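Long-range contacts in autoinducer 2 sensor kinase/phosphatase luxQ (Vibrio cholerae, PDB 3C38), which senses autoinducer 2 through its binding partner LuxP, acting as a histidine kinase at low cell density and a phosphatase at high cell density, in a quorum-sensing phosphorelay: residues A38-H43 with N79-R84; S119-L124 with E224-P229; I136-S141 with Y154-I159. All coordinates share one frame; numbering follows the deposited sequence.

Contact 1. Residues A38-H43 with N79-R84; sequences AALRIH and NAPDLR
Leu40 and His43 reach the loop through similar first torsions: each CG stands anti to the carbonyl carbon (chi1 -76° and -67°), and so leans back beside its own backbone N. For Leu40, the methyl CD2 then lies against the backbone of Asn79 to Pro81. Its approach to the carbonyl oxygen of Asn79 is very close, CD2 to O 2.9 Å; as Asn79 is poorly ordered, the exact value is doubtful. More comfortably, Leu40 CD2 is 3.8 Å from Pro81 N and 4.2 Å from Pro81 CG, so a single methyl group rests on the peptide and on the proline ring that follows it.

One helical turn further on, the His43 imidazole meets the side chain of Asn79. The planes of the two flat groups are nearly parallel, 13° apart, yet the side chains approach at a slant, with His43 NE2 3.7 Å from Asn79 ND2 and His43 CD2 3.9 Å from Asn79 CB. This is van der Waals packing; the amide nitrogen of Asn79 gives its hydrogen bond to Glu76. A water adds a weak link, receiving from Arg84 NH2 and donating to the carbonyl oxygen of His43. Arg84 itself is fixed by a salt bridge with Asp73, and Pro81 CD sits over one face of its guanidinium.

The pairing shows how a loop can be laid on a helix largely by shape. Helix 22-47, the long N-terminal helix of the LuxQ periplasmic region, here flanks the segment that leads into strand 83-88. That strand enters the five-stranded sheet by a classic beta bulge, Asp82 and Leu83 both facing Gly158, while Leu40 also touches Ile159 of strand 153-160 and Trp122, and helix 65-74 borders Ala80 and Arg84.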
loop_
_atom_site.group_PDB
_atom_site.type_symbol
_atom_site.label_atom_id
_atom_site.label_comp_id
_atom_site.label_asym_id
_atom_site.label_seq_id
_atom_site.Cartn_x
_atom_site.Cartn_y
_atom_site.Cartn_z
ATOM N N ALA A 38 -2.835 -1.701 9.128
ATOM C CA ALA A 38 -3.048 -1.176 10.469
ATOM C C ALA A 38 -1.796 -0.423 10.944
ATOM O O ALA A 38 -1.888 0.683 11.484
ATOM C CB ALA A 38 -3.372 -2.321 11.436
ATOM N N ALA A 39 -0.627 -1.017 10.741
ATOM C CA ALA A 39 0.613 -0.368 11.153
ATOM C C ALA A 39 0.758 1.006 10.492
ATOM O O ALA A 39 1.121 1.984 11.145
ATOM C CB ALA A 39 1.822 -1.251 10.800
ATOM N N LEU A 40 0.479 1.082 9.194
ATOM C CA LEU A 40 0.602 2.347 8.482
ATOM C C LEU A 40 -0.440 3.360 8.923
ATOM O O LEU A 40 -0.150 4.547 9.016
ATOM C CB LEU A 40 0.504 2.120 6.975
ATOM C CG LEU A 40 1.777 1.523 6.376
ATOM C CD1 LEU A 40 1.580 1.297 4.910
ATOM C CD2 LEU A 40 2.953 2.461 6.606
ATOM N N ARG A 41 -1.650 2.884 9.189
ATOM C CA ARG A 41 -2.728 3.754 9.635
ATOM C C ARG A 41 -2.369 4.384 10.982
ATOM O O ARG A 41 -2.463 5.611 11.163
ATOM C CB ARG A 41 -4.029 2.952 9.761
ATOM C CG ARG A 41 -5.122 3.667 10.559
ATOM C CD ARG A 41 -6.450 2.924 10.492
ATOM N NE ARG A 41 -6.366 1.548 10.978
ATOM C CZ ARG A 41 -6.011 1.196 12.214
ATOM N NH1 ARG A 41 -5.693 2.119 13.113
ATOM N NH2 ARG A 41 -5.986 -0.088 12.553
ATOM N N ILE A 42 -1.955 3.533 11.919
ATOM C CA ILE A 42 -1.573 3.967 13.257
ATOM C C ILE A 42 -0.492 5.044 13.216
ATOM O O ILE A 42 -0.642 6.105 13.820
ATOM C CB ILE A 42 -1.077 2.771 14.100
ATOM C CG1 ILE A 42 -2.252 1.837 14.397
ATOM C CG2 ILE A 42 -0.430 3.260 15.390
ATOM C CD1 ILE A 42 -1.849 0.535 15.089
ATOM N N HIS A 43 0.598 4.778 12.509
ATOM C CA HIS A 43 1.662 5.763 12.407
ATOM C C HIS A 43 1.179 7.027 11.702
ATOM O O HIS A 43 1.520 8.133 12.107
ATOM C CB HIS A 43 2.872 5.175 11.685
ATOM C CG HIS A 43 3.545 4.083 12.457
ATOM N ND1 HIS A 43 3.868 4.209 13.791
ATOM C CD2 HIS A 43 3.941 2.839 12.087
ATOM C CE1 HIS A 43 4.431 3.090 14.212
ATOM N NE2 HIS A 43 4.488 2.245 13.201
ATOM N N ASN A 79 8.436 0.379 8.790
ATOM C CA ASN A 79 7.003 0.586 8.574
ATOM C C ASN A 79 6.635 1.859 7.818
ATOM O O ASN A 79 5.545 2.387 8.003
ATOM C CB ASN A 79 6.272 0.594 9.918
ATOM C CG ASN A 79 6.677 -0.557 10.800
ATOM O OD1 ASN A 79 6.726 -1.706 10.358
ATOM N ND2 ASN A 79 6.964 -0.260 12.060
ATOM N N ALA A 80 7.526 2.350 6.966
ATOM C CA ALA A 80 7.246 3.573 6.221
ATOM C C ALA A 80 6.394 3.306 4.987
ATOM O O ALA A 80 6.439 2.214 4.424
ATOM C CB ALA A 80 8.550 4.247 5.803
ATOM N N PRO A 81 5.596 4.301 4.561
ATOM C CA PRO A 81 4.737 4.171 3.375
ATOM C C PRO A 81 5.659 4.310 2.161
ATOM O O PRO A 81 6.802 4.728 2.312
ATOM C CB PRO A 81 3.792 5.370 3.479
ATOM C CG PRO A 81 4.123 6.040 4.823
ATOM C CD PRO A 81 5.531 5.663 5.109
ATOM N N ASP A 82 5.190 3.968 0.967
ATOM C CA ASP A 82 6.045 4.108 -0.210
ATOM C C ASP A 82 6.020 5.547 -0.697
ATOM O O ASP A 82 6.939 6.006 -1.374
ATOM C CB ASP A 82 5.603 3.175 -1.338
ATOM C CG ASP A 82 5.725 1.712 -0.959
ATOM O OD1 ASP A 82 6.574 1.397 -0.101
ATOM O OD2 ASP A 82 4.988 0.876 -1.518
ATOM N N LEU A 83 4.961 6.263 -0.346
ATOM C CA LEU A 83 4.846 7.650 -0.751
ATOM C C LEU A 83 3.950 8.457 0.175
ATOM O O LEU A 83 2.932 7.969 0.693
ATOM C CB LEU A 83 4.355 7.749 -2.208
ATOM C CG LEU A 83 2.987 7.201 -2.612
ATOM C CD1 LEU A 83 1.932 8.263 -2.357
ATOM C CD2 LEU A 83 2.990 6.837 -4.089
ATOM N N ARG A 84 4.365 9.700 0.389
ATOM C CA ARG A 84 3.648 10.640 1.233
ATOM C C ARG A 84 3.566 11.985 0.528
ATOM O O ARG A 84 4.483 12.377 -0.186
ATOM C CB ARG A 84 4.397 10.881 2.545
ATOM C CG ARG A 84 4.421 9.765 3.564
ATOM C CD ARG A 84 4.625 10.393 4.936
ATOM N NE ARG A 84 4.914 9.442 6.003
ATOM C CZ ARG A 84 6.100 8.871 6.198
ATOM N NH1 ARG A 84 7.122 9.152 5.394
ATOM N NH2 ARG A 84 6.269 8.028 7.208
HETATM O O HOH W 1 4.276 8.312 9.987
#

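Contact 2. Residues S119-L124 with E224-P229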
loop_
_atom_site.group_PDB
_atom_site.type_symbol
_atom_site.label_atom_id
_atom_site.label_comp_id
_atom_site.label_asym_id
_atom_site.label_seq_id
_atom_site.Cartn_x
_atom_site.Cartn_y
_atom_site.Cartn_z
ATOM N N SER A 119 -11.687 10.454 4.920
ATOM C CA SER A 119 -10.566 10.144 5.811
ATOM C C SER A 119 -10.811 8.865 6.615
ATOM O O SER A 119 -11.946 8.380 6.706
ATOM C CB SER A 119 -10.327 11.307 6.797
ATOM O OG SER A 119 -10.021 12.524 6.137
ATOM N N GLY A 120 -9.742 8.325 7.196
ATOM C CA GLY A 120 -9.870 7.135 8.019
ATOM C C GLY A 120 -10.157 5.828 7.307
ATOM O O GLY A 120 -10.433 4.818 7.960
ATOM N N ASN A 121 -10.104 5.836 5.975
ATOM C CA ASN A 121 -10.345 4.623 5.193
ATOM C C ASN A 121 -9.333 4.455 4.070
ATOM O O ASN A 121 -9.008 5.404 3.359
ATOM C CB ASN A 121 -11.752 4.618 4.589
ATOM C CG ASN A 121 -12.832 4.330 5.618
ATOM O OD1 ASN A 121 -13.771 3.580 5.346
ATOM N ND2 ASN A 121 -12.716 4.933 6.799
ATOM N N TRP A 122 -8.832 3.237 3.931
ATOM C CA TRP A 122 -7.874 2.918 2.886
ATOM C C TRP A 122 -8.631 2.873 1.563
ATOM O O TRP A 122 -9.782 2.434 1.520
ATOM C CB TRP A 122 -7.229 1.559 3.159
ATOM C CG TRP A 122 -6.159 1.601 4.197
ATOM C CD1 TRP A 122 -6.259 1.219 5.501
ATOM C CD2 TRP A 122 -4.821 2.075 4.015
ATOM N NE1 TRP A 122 -5.061 1.429 6.147
ATOM C CE2 TRP A 122 -4.161 1.955 5.258
ATOM C CE3 TRP A 122 -4.115 2.597 2.920
ATOM C CZ2 TRP A 122 -2.823 2.331 5.438
ATOM C CZ3 TRP A 122 -2.790 2.970 3.094
ATOM C CH2 TRP A 122 -2.155 2.837 4.350
ATOM N N HIS A 123 -7.992 3.338 0.495
ATOM C CA HIS A 123 -8.609 3.343 -0.825
ATOM C C HIS A 123 -7.707 2.632 -1.823
ATOM O O HIS A 123 -6.523 2.959 -1.941
ATOM C CB HIS A 123 -8.832 4.776 -1.315
ATOM C CG HIS A 123 -9.935 5.497 -0.609
ATOM N ND1 HIS A 123 -11.251 5.438 -1.023
ATOM C CD2 HIS A 123 -9.922 6.288 0.490
ATOM C CE1 HIS A 123 -11.997 6.163 -0.210
ATOM N NE2 HIS A 123 -11.216 6.690 0.716
ATOM N N LEU A 124 -8.272 1.659 -2.535
ATOM C CA LEU A 124 -7.536 0.927 -3.553
ATOM C C LEU A 124 -7.739 1.722 -4.832
ATOM O O LEU A 124 -8.843 1.780 -5.369
ATOM C CB LEU A 124 -8.094 -0.488 -3.704
ATOM C CG LEU A 124 -7.535 -1.295 -4.881
ATOM C CD1 LEU A 124 -6.015 -1.364 -4.781
ATOM C CD2 LEU A 124 -8.151 -2.694 -4.883
ATOM N N GLU A 224 -9.799 -8.037 1.157
ATOM C CA GLU A 224 -10.777 -7.006 1.472
ATOM C C GLU A 224 -9.968 -5.813 1.984
ATOM O O GLU A 224 -8.944 -5.983 2.647
ATOM C CB GLU A 224 -11.741 -7.462 2.571
ATOM C CG GLU A 224 -12.555 -8.689 2.234
ATOM C CD GLU A 224 -13.663 -8.942 3.244
ATOM O OE1 GLU A 224 -13.452 -8.692 4.453
ATOM O OE2 GLU A 224 -14.743 -9.406 2.826
ATOM N N VAL A 225 -10.408 -4.615 1.631
ATOM C CA VAL A 225 -9.772 -3.390 2.095
ATOM C C VAL A 225 -10.898 -2.681 2.846
ATOM O O VAL A 225 -11.928 -2.353 2.256
ATOM C CB VAL A 225 -9.293 -2.518 0.918
ATOM C CG1 VAL A 225 -8.948 -1.115 1.406
ATOM C CG2 VAL A 225 -8.079 -3.149 0.276
ATOM N N GLU A 226 -10.718 -2.468 4.143
ATOM C CA GLU A 226 -11.760 -1.826 4.950
ATOM C C GLU A 226 -13.001 -2.717 4.872
ATOM O O GLU A 226 -14.105 -2.237 4.630
ATOM C CB GLU A 226 -12.105 -0.430 4.403
ATOM C CG GLU A 226 -10.973 0.607 4.431
ATOM C CD GLU A 226 -10.503 0.953 5.837
ATOM O OE1 GLU A 226 -11.085 0.443 6.822
ATOM O OE2 GLU A 226 -9.548 1.737 5.959
ATOM N N SER A 227 -12.800 -4.019 5.055
ATOM C CA SER A 227 -13.880 -5.003 5.000
ATOM C C SER A 227 -14.675 -4.966 3.696
ATOM O O SER A 227 -15.774 -5.502 3.623
ATOM C CB SER A 227 -14.829 -4.809 6.186
ATOM O OG SER A 227 -14.181 -5.111 7.412
ATOM N N VAL A 228 -14.113 -4.341 2.668
ATOM C CA VAL A 228 -14.771 -4.241 1.364
ATOM C C VAL A 228 -14.048 -5.107 0.323
ATOM O O VAL A 228 -12.824 -5.056 0.205
ATOM C CB VAL A 228 -14.786 -2.779 0.865
ATOM C CG1 VAL A 228 -15.525 -2.683 -0.464
ATOM C CG2 VAL A 228 -15.434 -1.880 1.916
ATOM N N PRO A 229 -14.803 -5.894 -0.464
ATOM C CA PRO A 229 -14.224 -6.773 -1.489
ATOM C C PRO A 229 -13.435 -6.020 -2.545
ATOM O O PRO A 229 -13.863 -4.970 -3.002
ATOM C CB PRO A 229 -15.450 -7.468 -2.098
ATOM C CG PRO A 229 -16.497 -7.377 -1.009
ATOM C CD PRO A 229 -16.276 -5.982 -0.477
#
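The carboxylate oxygen OE2 of Glu226 accepts a short hydrogen bond from the backbone N of Trp122, 2.6 Å long and fairly straight, with 161° at the hydrogen. OE2 uses its anti lone pair, the one pointing away from the other carboxylate oxygen. The same oxygen lies 3.1 Å from Asn121 CA and 3.4 Å from Trp122 CD1, which leaves the acid pressed against the backbone between these two residues. Asn121 stacks its amide on the carboxylate, the planes 22° apart and Asn121 CG 4.1 Å from Glu226 CD. Beside this polar grip is an apolar one, Val225 CG1 against Trp122 CB at 3.6 Å.

A second shell sets the acid in place. Glu226 is the first of the two central residues of a type I' beta turn from Val225 to Val228, closed by reciprocal backbone hydrogen bonds between Val225 and Val228. A bend at chi2 (-64°) then folds the chain of Glu226 so that its head meets the Trp122 amide. The indole runs the other way, between Leu40 and Arg41 of helix 22-47 and Leu137 and Arg139 of strand 134-143, with a weak hydrogen bond from NE1 to Leu37 O. The hairpin of strands 216-225 and 228-239, part of the four-stranded sheet, thus meets the loop leading into edge strand 123-127 of the five-stranded sheet, while Val225 reaches Phe33 of helix 22-47.

Contact 3. Residues I136-S141 with Y154-I159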
loop_
_atom_site.group_PDB
_atom_site.type_symbol
_atom_site.label_atom_id
_atom_site.label_comp_id
_atom_site.label_asym_id
_atom_site.label_seq_id
_atom_site.Cartn_x
_atom_site.Cartn_y
_atom_site.Cartn_z
ATOM N N ILE A 136 -2.298 1.217 -6.045
ATOM C CA ILE A 136 -1.893 1.830 -4.790
ATOM C C ILE A 136 -2.972 1.822 -3.728
ATOM O O ILE A 136 -4.142 2.029 -4.028
ATOM C CB ILE A 136 -1.522 3.299 -5.018
ATOM C CG1 ILE A 136 -0.601 3.414 -6.227
ATOM C CG2 ILE A 136 -0.878 3.881 -3.766
ATOM C CD1 ILE A 136 -0.303 4.852 -6.626
ATOM N N LEU A 137 -2.571 1.570 -2.483
ATOM C CA LEU A 137 -3.499 1.607 -1.356
ATOM C C LEU A 137 -3.189 2.963 -0.722
ATOM O O LEU A 137 -2.057 3.223 -0.309
ATOM C CB LEU A 137 -3.213 0.482 -0.366
ATOM C CG LEU A 137 -3.613 -0.920 -0.832
ATOM C CD1 LEU A 137 -3.018 -1.977 0.098
ATOM C CD2 LEU A 137 -5.137 -1.021 -0.859
ATOM N N MET A 138 -4.180 3.847 -0.693
ATOM C CA MET A 138 -3.959 5.162 -0.130
ATOM C C MET A 138 -4.904 5.478 1.001
ATOM O O MET A 138 -6.003 4.930 1.082
ATOM C CB MET A 138 -4.091 6.236 -1.201
ATOM C CG MET A 138 -2.886 6.364 -2.087
ATOM S SD MET A 138 -2.954 7.909 -2.962
ATOM C CE MET A 138 -2.724 9.052 -1.647
ATOM N N ARG A 139 -4.462 6.375 1.871
ATOM C CA ARG A 139 -5.264 6.784 3.010
ATOM C C ARG A 139 -4.948 8.232 3.359
ATOM O O ARG A 139 -3.797 8.668 3.290
ATOM C CB ARG A 139 -4.993 5.860 4.198
ATOM C CG ARG A 139 -5.930 6.062 5.376
ATOM C CD ARG A 139 -5.765 4.933 6.372
ATOM N NE ARG A 139 -6.624 5.111 7.540
ATOM C CZ ARG A 139 -6.370 5.967 8.523
ATOM N NH1 ARG A 139 -5.276 6.720 8.480
ATOM N NH2 ARG A 139 -7.212 6.065 9.543
ATOM N N ARG A 140 -5.992 8.974 3.721
ATOM C CA ARG A 140 -5.865 10.392 4.068
ATOM C C ARG A 140 -6.090 10.646 5.567
ATOM O O ARG A 140 -6.967 10.049 6.186
ATOM C CB ARG A 140 -6.897 11.199 3.265
ATOM C CG ARG A 140 -6.694 12.693 3.292
ATOM C CD ARG A 140 -7.854 13.432 2.625
ATOM N NE ARG A 140 -9.092 13.257 3.369
ATOM C CZ ARG A 140 -10.119 14.098 3.323
ATOM N NH1 ARG A 140 -10.062 15.185 2.563
ATOM N NH2 ARG A 140 -11.204 13.854 4.050
ATOM N N SER A 141 -5.302 11.540 6.146
ATOM C CA SER A 141 -5.469 11.876 7.553
ATOM C C SER A 141 -5.431 13.396 7.735
ATOM O O SER A 141 -4.456 14.057 7.377
ATOM C CB SER A 141 -4.377 11.214 8.399
ATOM O OG SER A 141 -4.671 11.339 9.783
ATOM N N TYR A 154 -4.020 17.942 4.578
ATOM C CA TYR A 154 -4.227 16.511 4.681
ATOM C C TYR A 154 -2.946 15.783 4.314
ATOM O O TYR A 154 -2.217 16.191 3.400
ATOM C CB TYR A 154 -5.356 16.081 3.748
ATOM C CG TYR A 154 -6.732 16.384 4.286
ATOM C CD1 TYR A 154 -7.322 15.554 5.238
ATOM C CD2 TYR A 154 -7.442 17.512 3.865
ATOM C CE1 TYR A 154 -8.585 15.831 5.758
ATOM C CE2 TYR A 154 -8.710 17.803 4.384
ATOM C CZ TYR A 154 -9.270 16.954 5.332
ATOM O OH TYR A 154 -10.514 17.219 5.852
ATOM N N LEU A 155 -2.659 14.721 5.060
ATOM C CA LEU A 155 -1.483 13.910 4.804
ATOM C C LEU A 155 -1.973 12.636 4.127
ATOM O O LEU A 155 -2.865 11.934 4.630
ATOM C CB LEU A 155 -0.742 13.565 6.104
ATOM C CG LEU A 155 0.454 12.615 5.937
ATOM C CD1 LEU A 155 1.440 13.205 4.956
ATOM C CD2 LEU A 155 1.127 12.372 7.283
ATOM N N TYR A 156 -1.406 12.366 2.960
ATOM C CA TYR A 156 -1.760 11.183 2.200
ATOM C C TYR A 156 -0.564 10.245 2.225
ATOM O O TYR A 156 0.574 10.674 2.025
ATOM C CB TYR A 156 -2.074 11.551 0.741
ATOM C CG TYR A 156 -3.372 12.302 0.508
ATOM C CD1 TYR A 156 -3.503 13.653 0.837
ATOM C CD2 TYR A 156 -4.461 11.659 -0.070
ATOM C CE1 TYR A 156 -4.707 14.341 0.583
ATOM C CE2 TYR A 156 -5.653 12.329 -0.318
ATOM C CZ TYR A 156 -5.770 13.660 0.008
ATOM O OH TYR A 156 -6.965 14.285 -0.246
ATOM N N VAL A 157 -0.823 8.972 2.494
ATOM C CA VAL A 157 0.230 7.966 2.498
ATOM C C VAL A 157 -0.232 6.857 1.569
ATOM O O VAL A 157 -1.428 6.540 1.499
ATOM C CB VAL A 157 0.479 7.357 3.913
ATOM C CG1 VAL A 157 0.830 8.467 4.902
ATOM C CG2 VAL A 157 -0.737 6.578 4.381
ATOM N N GLY A 158 0.710 6.272 0.846
ATOM C CA GLY A 158 0.339 5.203 -0.057
ATOM C C GLY A 158 1.324 4.054 -0.061
ATOM O O GLY A 158 2.500 4.234 0.282
ATOM N N ILE A 159 0.817 2.877 -0.427
ATOM C CA ILE A 159 1.604 1.655 -0.554
ATOM C C ILE A 159 1.451 1.221 -2.001
ATOM O O ILE A 159 0.333 0.980 -2.453
ATOM C CB ILE A 159 1.046 0.502 0.286
ATOM C CG1 ILE A 159 1.069 0.851 1.763
ATOM C CG2 ILE A 159 1.887 -0.735 0.080
ATOM C CD1 ILE A 159 0.313 -0.178 2.604
#
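Strands 134-143 and 153-160 form a beta hairpin, and six backbone hydrogen bonds bind Ile136-Ser141 to Tyr154-Ile159. They come in reciprocal pairs at Leu137 with Ile159, Arg139 with Val157, and Ser141 with Leu155, the hydrogen-bonded positions of an antiparallel register; the bond from Leu155 N to Ser141 O, 3.0 Å, is nearly straight. Between them lie the non-hydrogen-bonded pairs Met138 with Gly158 and Arg140 with Tyr156. There the strands draw close, and CA-H...O contacts add to the pairing, as between Gly158 CA and Leu137 O at 3.1 Å.

In the five-stranded antiparallel sheet, whose strand order 2-1-5-4-3 is that of the PAS-like Cache fold, this hairpin supplies two of the three inner strands, 153-160 beside 83-88 and 134-143 beside edge strand 123-127.

The side-chain work is done by Arg140, set between two tyrosines. Its CG is anti to the backbone N (chi1 -168°), and a bend at chi3 (65°) turns the guanidinium over one face of Tyr154. The planes are only 3° apart and CZ of Arg140 is 3.6 Å from the centre of the Tyr154 ring, a stacked cation-pi pair. Further back, Arg140 CG sits over a face of the Tyr156 ring, 3.7 Å from its centre, in a CH-pi contact, and Arg140 CD comes 3.1 Å from Tyr156 OH. On the sheet face that carries Arg140 and Tyr156, Met138 swings its CE to the edge of the Tyr156 ring, 3.5 Å from CD2, and Tyr156 stacks in addition on Phe85. Across the sheet, Leu137, Arg139, Val157 and Ile159 face helix 22-47; Arg139 makes a salt bridge with Asp45 and a hydrogen bond to Gln44, and Ser141 OG also hydrogen-bonds to Asp45.

How the contacts relate
Contact 3 pairs two inner strands of the five-stranded sheet, and the other two are joined to it on different sides. Contact 1, with its centre about 8 Å away, is tied in by Asp82 N to Gly158 O at 2.8 Å and by Leu40 CD1 packing on Ile159 CD1. Contact 2, about 11 Å off, joins through His123 N and Met138 O, 2.6 Å apart. Contacts 1 and 2, about 14 Å between centres, meet where Leu40 CB lies 3.7 Å from Trp122 CZ2. Along the chain, contact 3 is nested within the loop closed by contact 2. All three belong to the periplasmic sensor region, separate from the kinase portion of LuxQ.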